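Local coordinates for protein membrane-anchored mycosin mycp1 (Mycobacterium thermoresistibile, PDB 4HVL) that acts as a membrane-anchored, subtilisin-like serine endopeptidase (a mycosin) and is an essential component of the ESX-1 type VII secretion system, at residues G84-D89 and S130-S135; D97-G102 and T134-Q139; I2-I7 and R237-V242; Q224-D229 and Q241-V246. All coordinates share one frame; numbering follows the deposited sequence.

In the fold
Interactions 1 and 2 lie side by side, their centres about 9 Å apart, and share Thr-134 and Ser-135. Interaction 1 is buried at one edge of the parallel sheet and combines strand pairing with a salt bridge. Interaction 2, partly buried, joins two loops through a carboxylate, close in the chain to the predicted charge-relay histidine. Interactions 3 and 4 form a second pair sharing Gln-241 and Val-242, their centres about 30 Å from those of the first two. Interaction 3, at the surface, fastens the N-terminal extension by one amide and a tryptophan face; interaction 4 ties a proline-rich loop to the start of strand 244-247 through a buried asparagine. Carboxylates dominate the side-chain bonding of the first pair, neutral amides that of the second.

Interaction 1. Residues G84-D89 and S130-S135; sequences GGDFVD and SLRHTS. With ZN (zinc ion), chain B.
Arg-132 and Asp-86 pair across two neighbouring parallel strands, 82-86 and 127-132, at one edge of the seven-stranded sheet of the subtilisin fold. The arginine CB passes Asp-86 OD1 at 3.7 Å, and its CG rests on Val-88 CG2. A bend about the CG-CD bond (chi3 70°) then turns NE back onto the carboxylate. NE donates to Asp-86 OD1 at 3.1 Å and NH2 to the syn lone pair of Asp-86 OD2 at 2.9 Å, a side-on salt bridge whose two planes are nevertheless 51° apart. Val-88 CG1 covers one guanidinium face.

Aspartate suits this place because OD1 also accepts two backbone N-H groups, Val-88 N in an Asx turn and Asp-89 N in an Asx motif, where the strand ends. Arg-132 N binds Gly-85 O and Phe-87 N binds Arg-132 O. At the backbone angles of Gly-85 (phi 108°) a CB would jam against the carbonyl O of the residue before, so glycine suits it. His-133 ND1 and Thr-134 OG1 bind a zinc ion with Glu-181. Asp-89 OD1 accepts from Ala-91 N, while a water accepts from Arg-132 NH2 at 3.0 Å and donates to Asp-89 OD2 at 2.9 Å.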
loop_
_atom_site.group_PDB
_atom_site.type_symbol
_atom_site.label_atom_id
_atom_site.label_comp_id
_atom_site.label_asym_id
_atom_site.label_seq_id
_atom_site.Cartn_x
_atom_site.Cartn_y
_atom_site.Cartn_z
ATOM N N GLY A 84 -16.070 0.424 2.462
ATOM C CA GLY A 84 -15.355 1.535 3.095
ATOM C C GLY A 84 -15.508 2.846 2.348
ATOM O O GLY A 84 -14.964 3.857 2.764
ATOM N N GLY A 85 -16.244 2.833 1.242
ATOM C CA GLY A 85 -16.424 4.029 0.426
ATOM C C GLY A 85 -15.692 4.023 -0.912
ATOM O O GLY A 85 -14.725 3.261 -1.133
ATOM N N ASP A 86 -16.181 4.884 -1.801
ATOM C CA ASP A 86 -15.690 5.010 -3.168
ATOM C C ASP A 86 -15.298 6.453 -3.428
ATOM O O ASP A 86 -16.098 7.371 -3.211
ATOM C CB ASP A 86 -16.801 4.585 -4.117
ATOM C CG ASP A 86 -16.294 4.084 -5.448
ATOM O OD1 ASP A 86 -15.280 4.581 -5.968
ATOM O OD2 ASP A 86 -16.959 3.202 -6.021
ATOM N N PHE A 87 -14.071 6.636 -3.899
ATOM C CA PHE A 87 -13.534 7.947 -4.248
ATOM C C PHE A 87 -13.260 8.049 -5.747
ATOM O O PHE A 87 -12.620 8.973 -6.188
ATOM C CB PHE A 87 -12.287 8.204 -3.405
ATOM C CG PHE A 87 -12.581 8.251 -1.924
ATOM C CD1 PHE A 87 -12.890 7.105 -1.231
ATOM C CD2 PHE A 87 -12.598 9.448 -1.251
ATOM C CE1 PHE A 87 -13.211 7.151 0.110
ATOM C CE2 PHE A 87 -12.908 9.502 0.104
ATOM C CZ PHE A 87 -13.202 8.346 0.781
ATOM N N VAL A 88 -13.790 7.098 -6.516
ATOM C CA VAL A 88 -13.732 7.087 -7.994
ATOM C C VAL A 88 -15.127 7.272 -8.563
ATOM O O VAL A 88 -15.412 8.243 -9.298
ATOM C CB VAL A 88 -13.115 5.751 -8.477
ATOM C CG1 VAL A 88 -13.170 5.609 -9.997
ATOM C CG2 VAL A 88 -11.685 5.669 -7.969
ATOM N N ASP A 89 -16.010 6.346 -8.211
ATOM C CA ASP A 89 -17.409 6.457 -8.584
ATOM C C ASP A 89 -18.184 7.112 -7.438
ATOM O O ASP A 89 -18.251 6.604 -6.314
ATOM C CB ASP A 89 -17.987 5.103 -8.936
ATOM C CG ASP A 89 -19.301 5.206 -9.687
ATOM O OD1 ASP A 89 -20.171 6.019 -9.295
ATOM O OD2 ASP A 89 -19.476 4.457 -10.679
ATOM N N SER A 130 -12.905 -1.886 2.517
ATOM C CA SER A 130 -12.426 -1.526 1.168
ATOM C C SER A 130 -12.817 -0.100 0.759
ATOM O O SER A 130 -13.995 0.238 0.660
ATOM C CB SER A 130 -12.951 -2.520 0.118
ATOM O OG SER A 130 -12.533 -2.160 -1.206
ATOM N N LEU A 131 -11.808 0.719 0.507
ATOM C CA LEU A 131 -12.000 2.072 -0.014
ATOM C C LEU A 131 -11.404 2.101 -1.405
ATOM O O LEU A 131 -10.208 1.797 -1.580
ATOM C CB LEU A 131 -11.274 3.096 0.842
ATOM C CG LEU A 131 -11.736 3.306 2.278
ATOM C CD1 LEU A 131 -11.132 2.261 3.225
ATOM C CD2 LEU A 131 -11.349 4.707 2.738
ATOM N N ARG A 132 -12.222 2.422 -2.405
ATOM C CA ARG A 132 -11.722 2.560 -3.750
ATOM C C ARG A 132 -11.271 4.013 -3.959
ATOM O O ARG A 132 -12.077 4.942 -3.905
ATOM C CB ARG A 132 -12.731 2.127 -4.820
ATOM C CG ARG A 132 -12.222 2.447 -6.221
ATOM C CD ARG A 132 -12.881 1.654 -7.315
ATOM N NE ARG A 132 -14.272 2.067 -7.511
ATOM C CZ ARG A 132 -15.037 1.658 -8.514
ATOM N NH1 ARG A 132 -14.557 0.833 -9.423
ATOM N NH2 ARG A 132 -16.294 2.068 -8.588
ATOM N N HIS A 133 -9.982 4.177 -4.206
ATOM C CA HIS A 133 -9.400 5.472 -4.517
ATOM C C HIS A 133 -8.906 5.582 -5.977
ATOM O O HIS A 133 -8.860 6.696 -6.507
ATOM C CB HIS A 133 -8.267 5.806 -3.546
ATOM C CG HIS A 133 -7.561 7.074 -3.888
ATOM N ND1 HIS A 133 -6.393 7.093 -4.615
ATOM C CD2 HIS A 133 -7.925 8.368 -3.728
ATOM C CE1 HIS A 133 -6.036 8.343 -4.843
ATOM N NE2 HIS A 133 -6.947 9.135 -4.308
ATOM N N THR A 134 -8.561 4.460 -6.621
ATOM C CA THR A 134 -8.042 4.460 -7.996
ATOM C C THR A 134 -8.733 3.435 -8.862
ATOM O O THR A 134 -9.118 2.381 -8.364
ATOM C CB THR A 134 -6.519 4.144 -8.016
ATOM O OG1 THR A 134 -5.809 5.288 -7.560
ATOM C CG2 THR A 134 -5.994 3.844 -9.411
ATOM N N SER A 135 -8.881 3.752 -10.158
ATOM C CA SER A 135 -9.195 2.751 -11.197
ATOM C C SER A 135 -8.743 3.190 -12.573
ATOM O O SER A 135 -9.143 4.267 -13.047
ATOM C CB SER A 135 -10.687 2.430 -11.285
ATOM O OG SER A 135 -10.938 1.573 -12.415
HETATM ZN ZN ZN B . -5.188 5.590 -5.549
HETATM O O HOH W 1 -18.642 1.702 -10.360
#

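Interaction 2. Residues D97-G102 and T134-Q139; sequences DCDAHG and TSAAFQ. With ZN (zinc ion), chain B; ZN (zinc ion), chain G.
Asp-99, in the loop that carries the predicted charge-relay histidine of this subtilisin fold, turns both carboxylate oxygens to the start of the turn at Ser-135 and Ala-136. Both oxygens use their syn lone pairs: OD1 accepts a hydrogen bond from Ser-135 OG at 2.6 Å, and OD2 takes the backbone N-H of Ala-136 at 2.7 Å. With CG anti to the carbonyl carbon (chi1 -65°), the short aspartate points its two acceptors across the contact at two adjacent donors.

Ser-135 is well chosen because its hydroxyl works both ways. While donating to Asp-99, OG accepts from Ala-137 N at 2.9 Å, an ST turn that opens the type I beta turn from Ser-135 to Phe-138. Beside this polar grip, the small methyl of Ala-137 fits against sulfur, its CB 3.5 Å from Cys-98 SG. That sulfur is in a disulfide with Cys-29, so the turn packs against a covalently anchored loop.

A second aspartate shapes the loop from within. Asp-97 OD1 receives Asp-99 N in an Asx turn, approached from above the carboxylate plane, and Asp-97 OD2 receives His-101 N. Asp-97 thus orders the backbone on both sides of Ala-100 and acts as a second shell for His-101, the N-cap residue of helix 102-110. Asp-70 accepts from His-101 ND1, as expected of a catalytic triad. On the other ring nitrogen, His-101 NE2 binds a zinc ion at 2.1 Å, which Ser-312 and a water also coordinate.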
loop_
_atom_site.group_PDB
_atom_site.type_symbol
_atom_site.label_atom_id
_atom_site.label_comp_id
_atom_site.label_asym_id
_atom_site.label_seq_id
_atom_site.Cartn_x
_atom_site.Cartn_y
_atom_site.Cartn_z
ATOM N N ASP A 97 -14.376 -3.998 -7.600
ATOM C CA ASP A 97 -13.014 -3.947 -8.110
ATOM C C ASP A 97 -13.113 -4.116 -9.623
ATOM O O ASP A 97 -13.518 -5.163 -10.081
ATOM C CB ASP A 97 -12.160 -5.076 -7.522
ATOM C CG ASP A 97 -10.726 -5.002 -7.950
ATOM O OD1 ASP A 97 -10.354 -3.990 -8.630
ATOM O OD2 ASP A 97 -9.961 -5.917 -7.548
ATOM N N CYS A 98 -12.727 -3.083 -10.367
ATOM C CA CYS A 98 -12.741 -3.120 -11.821
ATOM C C CYS A 98 -11.320 -3.356 -12.378
ATOM O O CYS A 98 -11.148 -3.474 -13.577
ATOM C CB CYS A 98 -13.338 -1.798 -12.351
ATOM S SG CYS A 98 -14.046 -1.826 -14.010
ATOM N N ASP A 99 -10.325 -3.492 -11.502
ATOM C CA ASP A 99 -8.919 -3.485 -11.914
ATOM C C ASP A 99 -8.171 -4.768 -11.576
ATOM O O ASP A 99 -6.979 -4.833 -11.759
ATOM C CB ASP A 99 -8.191 -2.319 -11.232
ATOM C CG ASP A 99 -8.703 -0.967 -11.684
ATOM O OD1 ASP A 99 -9.903 -0.677 -11.525
ATOM O OD2 ASP A 99 -7.900 -0.207 -12.225
ATOM N N ALA A 100 -8.840 -5.756 -10.999
ATOM C CA ALA A 100 -8.157 -6.970 -10.582
ATOM C C ALA A 100 -6.926 -6.621 -9.773
ATOM O O ALA A 100 -5.843 -7.112 -10.046
ATOM C CB ALA A 100 -7.784 -7.812 -11.800
ATOM N N HIS A 101 -7.093 -5.760 -8.775
ATOM C CA HIS A 101 -5.978 -5.299 -8.008
ATOM C C HIS A 101 -6.331 -5.291 -6.517
ATOM O O HIS A 101 -5.779 -6.084 -5.746
ATOM C CB HIS A 101 -5.512 -3.922 -8.538
ATOM C CG HIS A 101 -4.213 -3.460 -7.963
ATOM N ND1 HIS A 101 -4.140 -2.791 -6.761
ATOM C CD2 HIS A 101 -2.934 -3.614 -8.386
ATOM C CE1 HIS A 101 -2.874 -2.521 -6.482
ATOM N NE2 HIS A 101 -2.121 -3.019 -7.446
ATOM N N GLY A 102 -7.261 -4.432 -6.118
ATOM C CA GLY A 102 -7.624 -4.288 -4.715
ATOM C C GLY A 102 -8.092 -5.576 -4.059
ATOM O O GLY A 102 -7.806 -5.842 -2.889
ATOM N N THR A 134 -8.561 4.460 -6.621
ATOM C CA THR A 134 -8.042 4.460 -7.996
ATOM C C THR A 134 -8.733 3.435 -8.862
ATOM O O THR A 134 -9.118 2.381 -8.364
ATOM C CB THR A 134 -6.519 4.144 -8.016
ATOM O OG1 THR A 134 -5.809 5.288 -7.560
ATOM C CG2 THR A 134 -5.994 3.844 -9.411
ATOM N N SER A 135 -8.881 3.752 -10.158
ATOM C CA SER A 135 -9.195 2.751 -11.197
ATOM C C SER A 135 -8.743 3.190 -12.573
ATOM O O SER A 135 -9.143 4.267 -13.047
ATOM C CB SER A 135 -10.687 2.430 -11.285
ATOM O OG SER A 135 -10.938 1.573 -12.415
ATOM N N ALA A 136 -7.987 2.318 -13.242
ATOM C CA ALA A 136 -7.622 2.510 -14.631
ATOM C C ALA A 136 -8.821 2.396 -15.605
ATOM O O ALA A 136 -8.687 2.701 -16.772
ATOM C CB ALA A 136 -6.529 1.516 -15.015
ATOM N N ALA A 137 -9.977 1.931 -15.130
ATOM C CA ALA A 137 -11.159 1.777 -15.982
ATOM C C ALA A 137 -11.988 3.070 -16.130
ATOM O O ALA A 137 -12.885 3.143 -16.979
ATOM C CB ALA A 137 -12.050 0.670 -15.430
ATOM N N PHE A 138 -11.688 4.066 -15.296
ATOM C CA PHE A 138 -12.407 5.340 -15.289
ATOM C C PHE A 138 -11.540 6.463 -15.794
ATOM O O PHE A 138 -10.318 6.430 -15.623
ATOM C CB PHE A 138 -12.834 5.690 -13.867
ATOM C CG PHE A 138 -13.979 4.878 -13.354
ATOM C CD1 PHE A 138 -13.829 3.514 -13.117
ATOM C CD2 PHE A 138 -15.187 5.477 -13.059
ATOM C CE1 PHE A 138 -14.886 2.767 -12.623
ATOM C CE2 PHE A 138 -16.238 4.741 -12.562
ATOM C CZ PHE A 138 -16.087 3.384 -12.340
ATOM N N GLN A 139 -12.174 7.478 -16.370
ATOM C CA GLN A 139 -11.483 8.686 -16.827
ATOM C C GLN A 139 -12.234 9.926 -16.322
ATOM O O GLN A 139 -13.469 9.901 -16.212
ATOM C CB GLN A 139 -11.429 8.763 -18.367
ATOM C CG GLN A 139 -10.547 7.728 -19.052
ATOM C CD GLN A 139 -9.070 7.907 -18.728
ATOM O OE1 GLN A 139 -8.559 9.039 -18.695
ATOM N NE2 GLN A 139 -8.372 6.792 -18.479
HETATM ZN ZN ZN B . -5.188 5.590 -5.549
HETATM ZN ZN ZN G . -0.031 -2.549 -7.511
HETATM O O HOH W 2 0.192 -1.921 -9.545
#

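Interaction 3. Residues I2-I7 and R237-V242; sequences IEPPVI and RGWQQV. With ZN (zinc ion), chain H.
Gln-240 grips the backbone of Ile-2 with both ends of its side-chain amide. Its OE1 accepts from Ile-2 N at 2.8 Å, and its NE2 donates to Ile-2 O at 3.0 Å. Each bond is nearly straight, at 170°, and each donor lies in the acceptor's carbonyl plane on a lone pair. A glutamine suits this place because its amide offers one acceptor and one donor side by side, much as a neighbouring strand would. The chain bends about the CB-CG bond (chi2 -41°), which folds the amide round to the extension.

The Ile-2 side chain runs past Gln-240 in the opposite direction. Its CD1 rests against two backbone oxygens, 3.5 Å from Trp-239 O and 3.3 Å from Val-242 O, and its CG2 lies at the edge of the Trp-239 indole. Pro-4 takes a face of the same indole: its CG stands 4.0 Å from the centroid of the six-membered ring, a CH-pi contact 12° off the normal. The flat indole gives the proline ring a broad face to lie on. Glu-3, between the two, points away from this packing and binds a zinc ion through OE2 at 2.0 Å.

Asp-235 holds the backbone N-H groups of Trp-239 and Gln-240, and Trp-276 meets Trp-239 edge-to-face. The contact thus pins an extension that precedes strand 23-25 onto the surface loop between strands 210-214 and 244-247, while Pro-5 leans on Tyr-251 beyond the latter strand.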
loop_
_atom_site.group_PDB
_atom_site.type_symbol
_atom_site.label_atom_id
_atom_site.label_comp_id
_atom_site.label_asym_id
_atom_site.label_seq_id
_atom_site.Cartn_x
_atom_site.Cartn_y
_atom_site.Cartn_z
ATOM N N ILE A 2 15.791 20.800 -0.561
ATOM C CA ILE A 2 14.618 19.934 -0.572
ATOM C C ILE A 2 14.303 19.629 0.894
ATOM O O ILE A 2 15.176 19.222 1.653
ATOM C CB ILE A 2 14.916 18.659 -1.366
ATOM C CG1 ILE A 2 15.322 19.062 -2.794
ATOM C CG2 ILE A 2 13.725 17.699 -1.329
ATOM C CD1 ILE A 2 15.470 17.929 -3.780
ATOM N N GLU A 3 13.074 19.885 1.309
ATOM C CA GLU A 3 12.710 19.729 2.709
ATOM C C GLU A 3 11.687 18.620 2.850
ATOM O O GLU A 3 10.811 18.480 2.006
ATOM C CB GLU A 3 12.159 21.042 3.276
ATOM C CG GLU A 3 13.175 22.178 3.214
ATOM C CD GLU A 3 12.791 23.363 4.063
ATOM O OE1 GLU A 3 11.637 23.825 3.961
ATOM O OE2 GLU A 3 13.637 23.832 4.839
ATOM N N PRO A 4 11.805 17.812 3.918
ATOM C CA PRO A 4 10.708 16.898 4.227
ATOM C C PRO A 4 9.401 17.687 4.383
ATOM O O PRO A 4 9.443 18.848 4.734
ATOM C CB PRO A 4 11.126 16.281 5.564
ATOM C CG PRO A 4 12.600 16.442 5.640
ATOM C CD PRO A 4 12.951 17.654 4.830
ATOM N N PRO A 5 8.249 17.057 4.133
ATOM C CA PRO A 5 6.997 17.784 4.316
ATOM C C PRO A 5 6.812 18.235 5.771
ATOM O O PRO A 5 7.242 17.551 6.701
ATOM C CB PRO A 5 5.932 16.770 3.915
ATOM C CG PRO A 5 6.590 15.428 4.018
ATOM C CD PRO A 5 8.047 15.624 3.863
ATOM N N VAL A 6 6.242 19.415 5.957
ATOM C CA VAL A 6 6.000 19.946 7.287
ATOM C C VAL A 6 4.492 19.810 7.453
ATOM O O VAL A 6 3.740 20.309 6.636
ATOM C CB VAL A 6 6.521 21.408 7.417
ATOM C CG1 VAL A 6 5.818 22.179 8.535
ATOM C CG2 VAL A 6 8.021 21.395 7.667
ATOM N N ILE A 7 4.073 19.083 8.483
ATOM C CA ILE A 7 2.669 18.752 8.707
ATOM C C ILE A 7 1.942 19.952 9.314
ATOM O O ILE A 7 2.412 20.531 10.286
ATOM C CB ILE A 7 2.543 17.561 9.692
ATOM C CG1 ILE A 7 3.411 16.373 9.240
ATOM C CG2 ILE A 7 1.084 17.147 9.859
ATOM C CD1 ILE A 7 3.063 15.816 7.885
ATOM N N ARG A 237 20.512 9.970 3.955
ATOM C CA ARG A 237 19.397 9.455 3.152
ATOM C C ARG A 237 19.202 10.178 1.794
ATOM O O ARG A 237 18.348 9.800 1.016
ATOM C CB ARG A 237 18.102 9.505 3.970
ATOM C CG ARG A 237 18.152 8.712 5.281
ATOM C CD ARG A 237 18.416 7.223 5.050
ATOM N NE ARG A 237 17.470 6.610 4.113
ATOM C CZ ARG A 237 16.338 5.989 4.463
ATOM N NH1 ARG A 237 15.996 5.910 5.737
ATOM N NH2 ARG A 237 15.529 5.463 3.535
ATOM N N GLY A 238 20.018 11.183 1.491
ATOM C CA GLY A 238 19.991 11.792 0.153
ATOM C C GLY A 238 18.714 12.528 -0.218
ATOM O O GLY A 238 18.271 12.435 -1.359
ATOM N N TRP A 239 18.129 13.256 0.739
ATOM C CA TRP A 239 17.019 14.175 0.455
ATOM C C TRP A 239 17.349 15.171 -0.666
ATOM O O TRP A 239 16.476 15.502 -1.450
ATOM C CB TRP A 239 16.582 14.972 1.703
ATOM C CG TRP A 239 15.659 14.202 2.599
ATOM C CD1 TRP A 239 16.003 13.438 3.672
ATOM C CD2 TRP A 239 14.225 14.104 2.479
ATOM N NE1 TRP A 239 14.867 12.870 4.236
ATOM C CE2 TRP A 239 13.771 13.250 3.513
ATOM C CE3 TRP A 239 13.295 14.630 1.595
ATOM C CZ2 TRP A 239 12.410 12.961 3.703
ATOM C CZ3 TRP A 239 11.955 14.337 1.782
ATOM C CH2 TRP A 239 11.531 13.510 2.821
ATOM N N GLN A 240 18.592 15.629 -0.728
ATOM C CA GLN A 240 19.014 16.601 -1.743
ATOM C C GLN A 240 19.254 16.007 -3.132
ATOM O O GLN A 240 19.442 16.746 -4.063
ATOM C CB GLN A 240 20.261 17.360 -1.278
ATOM C CG GLN A 240 20.100 18.058 0.069
ATOM C CD GLN A 240 18.746 18.729 0.211
ATOM O OE1 GLN A 240 18.294 19.451 -0.679
ATOM N NE2 GLN A 240 18.064 18.440 1.304
ATOM N N GLN A 241 19.219 14.686 -3.258
ATOM C CA GLN A 241 19.362 13.986 -4.545
ATOM C C GLN A 241 18.000 13.606 -5.117
ATOM O O GLN A 241 17.912 13.097 -6.220
ATOM C CB GLN A 241 20.201 12.717 -4.350
ATOM C CG GLN A 241 21.509 12.953 -3.603
ATOM C CD GLN A 241 22.377 13.943 -4.335
ATOM O OE1 GLN A 241 22.428 13.933 -5.563
ATOM N NE2 GLN A 241 23.083 14.795 -3.589
ATOM N N VAL A 242 16.937 13.854 -4.368
ATOM C CA VAL A 242 15.588 13.481 -4.807
ATOM C C VAL A 242 15.147 14.327 -5.996
ATOM O O VAL A 242 15.341 15.552 -5.993
ATOM C CB VAL A 242 14.569 13.662 -3.668
ATOM C CG1 VAL A 242 13.132 13.604 -4.193
ATOM C CG2 VAL A 242 14.823 12.637 -2.582
HETATM ZN ZN ZN H . 12.952 25.606 5.551
#

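Interaction 4. Residues Q224-D229 and Q241-V246; sequences QNPPPD and QVQTIV
Asn-225 inserts its amide against the beginning of strand 244-247 and meets three backbone groups there. OD1 takes two N-H groups: Thr-244 N at 2.8 Å, on an in-plane lone pair and almost straight at 173°, and Gln-243 N, also at 2.8 Å but tilted 28° from the carbonyl plane. ND2 returns a bond to Thr-244 O at 2.9 Å. Asparagine fits because one short, flat group supplies an acceptor for Thr-244 N and a donor for Thr-244 O.

Next along the chain, the Pro-226 ring crosses the Gln-243 side chain at about a right angle, with CG 3.8 Å from Gln-243 NE2. Gln-241 lies along the proline run, its CG 3.5 Å from Pro-227 O. Two waters extend its amide, one joining OE1 to Pro-227 O and the other joining NE2 to Asp-229 OD2; Asp-229 OD1 accepts from Ala-231 N.

Outside this shell, Ser-273 O takes a second hydrogen bond from Asn-225 ND2, and Gln-224, held by Ser-271 and Ser-273, offers OE1 to Asn-225 N. Thr-244 OG1 bonds to Thr-223 O, and strand 244-247 pairs with strand 183-186, whose Cys-184 is disulfide-bonded to Cys-222. Four bonds on the asparagine amide should therefore fix its rotation. With prolines beside it that lack N-H groups, the loop arm relies on side-chain amide and water for its links rather than on regular strand pairing.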
loop_
_atom_site.group_PDB
_atom_site.type_symbol
_atom_site.label_atom_id
_atom_site.label_comp_id
_atom_site.label_asym_id
_atom_site.label_seq_id
_atom_site.Cartn_x
_atom_site.Cartn_y
_atom_site.Cartn_z
ATOM N N GLN A 224 12.706 6.906 -11.242
ATOM C CA GLN A 224 13.541 6.481 -10.111
ATOM C C GLN A 224 14.364 7.614 -9.521
ATOM O O GLN A 224 14.946 8.404 -10.263
ATOM C CB GLN A 224 14.508 5.381 -10.572
ATOM C CG GLN A 224 15.307 4.676 -9.475
ATOM C CD GLN A 224 14.416 4.129 -8.378
ATOM O OE1 GLN A 224 14.020 4.854 -7.463
ATOM N NE2 GLN A 224 14.097 2.853 -8.461
ATOM N N ASN A 225 14.443 7.684 -8.197
ATOM C CA ASN A 225 15.293 8.680 -7.556
ATOM C C ASN A 225 16.750 8.212 -7.524
ATOM O O ASN A 225 17.003 7.026 -7.358
ATOM C CB ASN A 225 14.831 8.965 -6.122
ATOM C CG ASN A 225 13.699 9.958 -6.066
ATOM O OD1 ASN A 225 13.755 11.020 -6.707
ATOM N ND2 ASN A 225 12.658 9.636 -5.280
ATOM N N PRO A 226 17.711 9.146 -7.685
ATOM C CA PRO A 226 19.142 8.775 -7.535
ATOM C C PRO A 226 19.494 8.407 -6.099
ATOM O O PRO A 226 18.820 8.850 -5.178
ATOM C CB PRO A 226 19.899 10.060 -7.935
ATOM C CG PRO A 226 18.932 10.897 -8.672
ATOM C CD PRO A 226 17.551 10.514 -8.196
ATOM N N PRO A 227 20.550 7.602 -5.900
ATOM C CA PRO A 227 20.975 7.322 -4.536
ATOM C C PRO A 227 21.550 8.560 -3.799
ATOM O O PRO A 227 21.861 9.567 -4.415
ATOM C CB PRO A 227 22.080 6.274 -4.731
ATOM C CG PRO A 227 22.619 6.540 -6.087
ATOM C CD PRO A 227 21.432 6.959 -6.892
ATOM N N PRO A 228 21.707 8.461 -2.483
ATOM C CA PRO A 228 22.424 9.474 -1.705
ATOM C C PRO A 228 23.844 9.731 -2.199
ATOM O O PRO A 228 24.487 8.809 -2.697
ATOM C CB PRO A 228 22.498 8.862 -0.307
ATOM C CG PRO A 228 21.379 7.855 -0.260
ATOM C CD PRO A 228 21.226 7.339 -1.655
ATOM N N ASP A 229 24.324 10.969 -2.062
ATOM C CA ASP A 229 25.726 11.277 -2.345
ATOM C C ASP A 229 26.569 11.035 -1.077
ATOM O O ASP A 229 26.412 11.736 -0.075
ATOM C CB ASP A 229 25.900 12.715 -2.837
ATOM C CG ASP A 229 27.299 12.981 -3.382
ATOM O OD1 ASP A 229 28.204 12.142 -3.157
ATOM O OD2 ASP A 229 27.489 14.031 -4.044
ATOM N N GLN A 241 19.219 14.686 -3.258
ATOM C CA GLN A 241 19.362 13.986 -4.545
ATOM C C GLN A 241 18.000 13.606 -5.117
ATOM O O GLN A 241 17.912 13.097 -6.220
ATOM C CB GLN A 241 20.201 12.717 -4.350
ATOM C CG GLN A 241 21.509 12.953 -3.603
ATOM C CD GLN A 241 22.377 13.943 -4.335
ATOM O OE1 GLN A 241 22.428 13.933 -5.563
ATOM N NE2 GLN A 241 23.083 14.795 -3.589
ATOM N N VAL A 242 16.937 13.854 -4.368
ATOM C CA VAL A 242 15.588 13.481 -4.807
ATOM C C VAL A 242 15.147 14.327 -5.996
ATOM O O VAL A 242 15.341 15.552 -5.993
ATOM C CB VAL A 242 14.569 13.662 -3.668
ATOM C CG1 VAL A 242 13.132 13.604 -4.193
ATOM C CG2 VAL A 242 14.823 12.637 -2.582
ATOM N N GLN A 243 14.556 13.671 -6.994
ATOM C CA GLN A 243 13.885 14.353 -8.115
ATOM C C GLN A 243 12.368 14.111 -8.142
ATOM O O GLN A 243 11.612 14.961 -8.631
ATOM C CB GLN A 243 14.469 13.868 -9.439
ATOM C CG GLN A 243 15.982 13.990 -9.506
ATOM C CD GLN A 243 16.577 13.304 -10.725
ATOM O OE1 GLN A 243 15.945 12.430 -11.352
ATOM N NE2 GLN A 243 17.806 13.686 -11.063
ATOM N N THR A 244 11.943 12.936 -7.669
ATOM C CA THR A 244 10.548 12.523 -7.702
ATOM C C THR A 244 9.995 12.344 -6.280
ATOM O O THR A 244 10.483 11.524 -5.514
ATOM C CB THR A 244 10.394 11.219 -8.506
ATOM O OG1 THR A 244 10.889 11.423 -9.828
ATOM C CG2 THR A 244 8.937 10.777 -8.602
ATOM N N ILE A 245 9.012 13.163 -5.925
ATOM C CA ILE A 245 8.260 12.995 -4.694
ATOM C C ILE A 245 7.247 11.868 -4.925
ATOM O O ILE A 245 6.581 11.839 -5.969
ATOM C CB ILE A 245 7.515 14.299 -4.318
ATOM C CG1 ILE A 245 8.512 15.449 -4.094
ATOM C CG2 ILE A 245 6.592 14.105 -3.112
ATOM C CD1 ILE A 245 9.605 15.130 -3.088
ATOM N N VAL A 246 7.178 10.927 -3.988
ATOM C CA VAL A 246 6.115 9.915 -3.934
ATOM C C VAL A 246 5.284 10.176 -2.677
ATOM O O VAL A 246 5.831 10.240 -1.554
ATOM C CB VAL A 246 6.693 8.479 -3.890
ATOM C CG1 VAL A 246 5.572 7.449 -3.958
ATOM C CG2 VAL A 246 7.678 8.260 -5.042
HETATM O O HOH W 3 23.023 10.953 -6.349
HETATM O O HOH W 4 25.773 15.930 -4.808
#